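Local coordinates for protein 5'-tyrosyl-DNA phosphodiesterase (Caenorhabditis elegans, PDB 4FVA) that belongs to the endonuclease/exonuclease/phosphatase family of the DNase I-like clan and carries a magnesium ion in its metal site, at residues K194-T199 with F229-R234. Sequence-based numbering, arbitrary orientation.
Sequences KFTWDT and FTLEGR
With CG anti to its own carbonyl carbon (chi1 -64°) and the CD1 methyl extended (chi2 -180°), L231 reaches from strand 226-232 to the backbone of K194 and F195, where its CD1 meets F195 O at 3.5 Å. The same methyl lies 4.4 Å from K194 N, next to the polar backbone of the loop rather than its side chains. The second branch turns to T196, whose own two branches do different work: CG2 approaches L231 CD2 at 4.2 Å, methyl to methyl, while OG1 is hydrogen-bonded to D216 OD2. The CB atoms of K194 and F195 point away from the strand, and the two side chains pack on each other, K194 CG lying 4.1 Å above the centre of the F195 ring. On the strand side, L231 CB sits 3.8 Å from one face of the R234 guanidinium, toward its rim, and R234 NH1 makes a weak hydrogen bond to K192 O. On the strand's other side, T230 OG1 donates to E232 OE2 at 2.9 Å, meeting the carboxylate on its anti side and 21° out of its plane. A classic beta bulge, with T196 and W197 opposite M213, joins the start of strand 197-198 to strand 212-221 of one sheet, whereas L231 belongs to an edge strand of the other. I250 of the neighbouring strand 249-255 touches both L231 and T196. The contact thus joins the two sheets of the DNase I-like fold near one edge, with the side chain of T196 about 13 Å from the magnesium ion. No hydrogen bond passes between the segments, and only 130 Å² is buried; the direct contact is van der Waals, centred on L231, and the position of the segments rests largely on neighbouring strands.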
ATOM      1  N   LYS A 194       9.750  10.554   5.332  1.00 34.14           N
ATOM      2  CA  LYS A 194      10.277  10.114   4.040  1.00 33.92           C
ATOM      3  C   LYS A 194      10.513   8.608   3.918  1.00 32.69           C
ATOM      4  O   LYS A 194      10.000   7.965   3.008  1.00 36.07           O
ATOM      5  CB  LYS A 194      11.561  10.868   3.707  1.00 40.82           C
ATOM      6  CG  LYS A 194      12.154  10.520   2.353  1.00 45.19           C
ATOM      7  CD  LYS A 194      13.290  11.481   2.017  1.00 58.39           C
ATOM      8  CE  LYS A 194      13.839  11.251   0.618  1.00 63.36           C
ATOM      9  NZ  LYS A 194      14.933  12.212   0.314  1.00 66.80           N
ATOM     10  N   PHE A 195      11.308   8.046   4.817  1.00 29.91           N
ATOM     11  CA  PHE A 195      11.719   6.658   4.662  1.00 30.33           C
ATOM     12  C   PHE A 195      10.717   5.691   5.280  1.00 29.14           C
ATOM     13  O   PHE A 195      10.280   5.872   6.421  1.00 26.97           O
ATOM     14  CB  PHE A 195      13.122   6.460   5.223  1.00 31.70           C
ATOM     15  CG  PHE A 195      14.142   7.355   4.581  1.00 41.63           C
ATOM     16  CD1 PHE A 195      14.650   7.054   3.324  1.00 42.70           C
ATOM     17  CD2 PHE A 195      14.564   8.520   5.215  1.00 41.56           C
ATOM     18  CE1 PHE A 195      15.580   7.879   2.719  1.00 44.25           C
ATOM     19  CE2 PHE A 195      15.493   9.354   4.613  1.00 40.04           C
ATOM     20  CZ  PHE A 195      16.001   9.032   3.360  1.00 41.15           C
ATOM     21  N   THR A 196      10.341   4.671   4.519  1.00 24.76           N
ATOM     22  CA  THR A 196       9.308   3.752   4.969  1.00 22.95           C
ATOM     23  C   THR A 196       9.938   2.422   5.339  1.00 33.39           C
ATOM     24  O   THR A 196       9.306   1.580   5.972  1.00 22.77           O
ATOM     25  CB  THR A 196       8.228   3.546   3.884  1.00 22.42           C
ATOM     26  OG1 THR A 196       8.806   2.883   2.755  1.00 22.23           O
ATOM     27  CG2 THR A 196       7.639   4.893   3.449  1.00 22.43           C
ATOM     28  N   TRP A 197      11.199   2.254   4.947  1.00 23.17           N
ATOM     29  CA  TRP A 197      11.967   1.070   5.286  1.00 30.60           C
ATOM     30  C   TRP A 197      13.316   1.567   5.762  1.00 32.09           C
ATOM     31  O   TRP A 197      14.128   2.047   4.971  1.00 36.50           O
ATOM     32  CB  TRP A 197      12.127   0.182   4.067  1.00 26.54           C
ATOM     33  CG  TRP A 197      12.717  -1.152   4.362  1.00 30.86           C
ATOM     34  CD1 TRP A 197      12.083  -2.230   4.913  1.00 34.35           C
ATOM     35  CD2 TRP A 197      14.058  -1.572   4.088  1.00 31.83           C
ATOM     36  NE1 TRP A 197      12.953  -3.294   5.012  1.00 34.79           N
ATOM     37  CE2 TRP A 197      14.172  -2.914   4.514  1.00 37.08           C
ATOM     38  CE3 TRP A 197      15.176  -0.941   3.534  1.00 31.44           C
ATOM     39  CZ2 TRP A 197      15.356  -3.635   4.394  1.00 42.35           C
ATOM     40  CZ3 TRP A 197      16.352  -1.659   3.417  1.00 40.40           C
ATOM     41  CH2 TRP A 197      16.434  -2.993   3.844  1.00 44.87           C
ATOM     42  N   ASP A 198      13.528   1.489   7.068  1.00 27.48           N
ATOM     43  CA  ASP A 198      14.664   2.133   7.709  1.00 31.81           C
ATOM     44  C   ASP A 198      15.369   1.169   8.658  1.00 32.33           C
ATOM     45  O   ASP A 198      14.995   1.054   9.839  1.00 28.80           O
ATOM     46  CB  ASP A 198      14.146   3.350   8.471  1.00 28.43           C
ATOM     47  CG  ASP A 198      15.233   4.105   9.193  1.00 31.60           C
ATOM     48  OD1 ASP A 198      16.342   3.554   9.376  1.00 37.10           O
ATOM     49  OD2 ASP A 198      14.966   5.258   9.594  1.00 37.04           O
ATOM     50  N   THR A 199      16.388   0.474   8.154  1.00 35.09           N
ATOM     51  CA  THR A 199      17.061  -0.543   8.961  1.00 35.35           C
ATOM     52  C   THR A 199      17.943   0.051  10.053  1.00 35.50           C
ATOM     53  O   THR A 199      18.482  -0.689  10.882  1.00 36.75           O
ATOM     54  CB  THR A 199      17.923  -1.503   8.107  1.00 38.13           C
ATOM     55  OG1 THR A 199      18.934  -0.754   7.420  1.00 41.74           O
ATOM     56  CG2 THR A 199      17.065  -2.240   7.092  1.00 32.49           C
ATOM     57  N   PHE A 229       0.124  13.465   4.855  1.00 22.77           N
ATOM     58  CA  PHE A 229       0.892  12.216   4.801  1.00 26.61           C
ATOM     59  C   PHE A 229       1.625  11.978   6.119  1.00 26.31           C
ATOM     60  O   PHE A 229       2.351  12.854   6.594  1.00 27.03           O
ATOM     61  CB  PHE A 229       1.893  12.266   3.633  1.00 24.22           C
ATOM     62  CG  PHE A 229       2.586  10.937   3.343  1.00 25.47           C
ATOM     63  CD1 PHE A 229       3.641  10.493   4.131  1.00 25.23           C
ATOM     64  CD2 PHE A 229       2.178  10.155   2.271  1.00 22.84           C
ATOM     65  CE1 PHE A 229       4.281   9.277   3.856  1.00 28.06           C
ATOM     66  CE2 PHE A 229       2.793   8.956   1.983  1.00 23.18           C
ATOM     67  CZ  PHE A 229       3.846   8.502   2.778  1.00 22.91           C
ATOM     68  N   THR A 230       1.395  10.815   6.732  1.00 24.66           N
ATOM     69  CA  THR A 230       2.099  10.441   7.972  1.00 23.29           C
ATOM     70  C   THR A 230       2.618   9.010   7.901  1.00 23.09           C
ATOM     71  O   THR A 230       2.230   8.243   7.018  1.00 22.65           O
ATOM     72  CB  THR A 230       1.198  10.543   9.217  1.00 38.66           C
ATOM     73  OG1 THR A 230       0.170   9.544   9.136  1.00 40.79           O
ATOM     74  CG2 THR A 230       0.557  11.928   9.323  1.00 40.23           C
ATOM     75  N   LEU A 231       3.491   8.647   8.835  1.00 23.42           N
ATOM     76  CA  LEU A 231       3.951   7.268   8.936  1.00 27.53           C
ATOM     77  C   LEU A 231       3.295   6.648  10.151  1.00 27.68           C
ATOM     78  O   LEU A 231       3.048   7.348  11.128  1.00 26.44           O
ATOM     79  CB  LEU A 231       5.477   7.208   9.071  1.00 25.92           C
ATOM     80  CG  LEU A 231       6.202   7.744   7.840  1.00 27.44           C
ATOM     81  CD1 LEU A 231       7.721   7.667   7.990  1.00 31.83           C
ATOM     82  CD2 LEU A 231       5.730   6.971   6.615  1.00 23.23           C
ATOM     83  N   GLU A 232       3.037   5.342  10.106  1.00 26.18           N
ATOM     84  CA  GLU A 232       2.384   4.677  11.227  1.00 23.06           C
ATOM     85  C   GLU A 232       3.051   3.337  11.515  1.00 23.01           C
ATOM     86  O   GLU A 232       3.877   2.867  10.725  1.00 22.88           O
ATOM     87  CB  GLU A 232       0.896   4.480  10.932  1.00 23.90           C
ATOM     88  CG  GLU A 232       0.168   5.748  10.500  1.00 23.93           C
ATOM     89  CD  GLU A 232      -0.067   6.704  11.665  1.00 29.71           C
ATOM     90  OE1 GLU A 232       0.071   6.280  12.834  1.00 30.91           O
ATOM     91  OE2 GLU A 232      -0.410   7.875  11.413  1.00 34.97           O
ATOM     92  N   GLY A 233       2.718   2.749  12.666  1.00 30.28           N
ATOM     93  CA  GLY A 233       3.310   1.486  13.090  1.00 23.14           C
ATOM     94  C   GLY A 233       4.762   1.612  13.499  1.00 26.26           C
ATOM     95  O   GLY A 233       5.540   0.653  13.359  1.00 30.00           O
ATOM     96  N   ARG A 234       5.145   2.779  14.018  1.00 23.99           N
ATOM     97  CA  ARG A 234       6.544   3.006  14.375  1.00 30.24           C
ATOM     98  C   ARG A 234       6.892   2.677  15.823  1.00 29.45           C
ATOM     99  O   ARG A 234       8.027   2.875  16.267  1.00 28.84           O
ATOM    100  CB  ARG A 234       6.958   4.441  14.052  1.00 31.52           C
ATOM    101  CG  ARG A 234       7.058   4.703  12.562  1.00 28.61           C
ATOM    102  CD  ARG A 234       7.754   6.022  12.264  1.00 44.18           C
ATOM    103  NE  ARG A 234       6.937   7.195  12.562  1.00 58.81           N
ATOM    104  CZ  ARG A 234       7.302   8.441  12.273  1.00 67.05           C
ATOM    105  NH1 ARG A 234       8.463   8.667  11.669  1.00 71.04           N
ATOM    106  NH2 ARG A 234       6.507   9.460  12.571  1.00 64.62           N
TER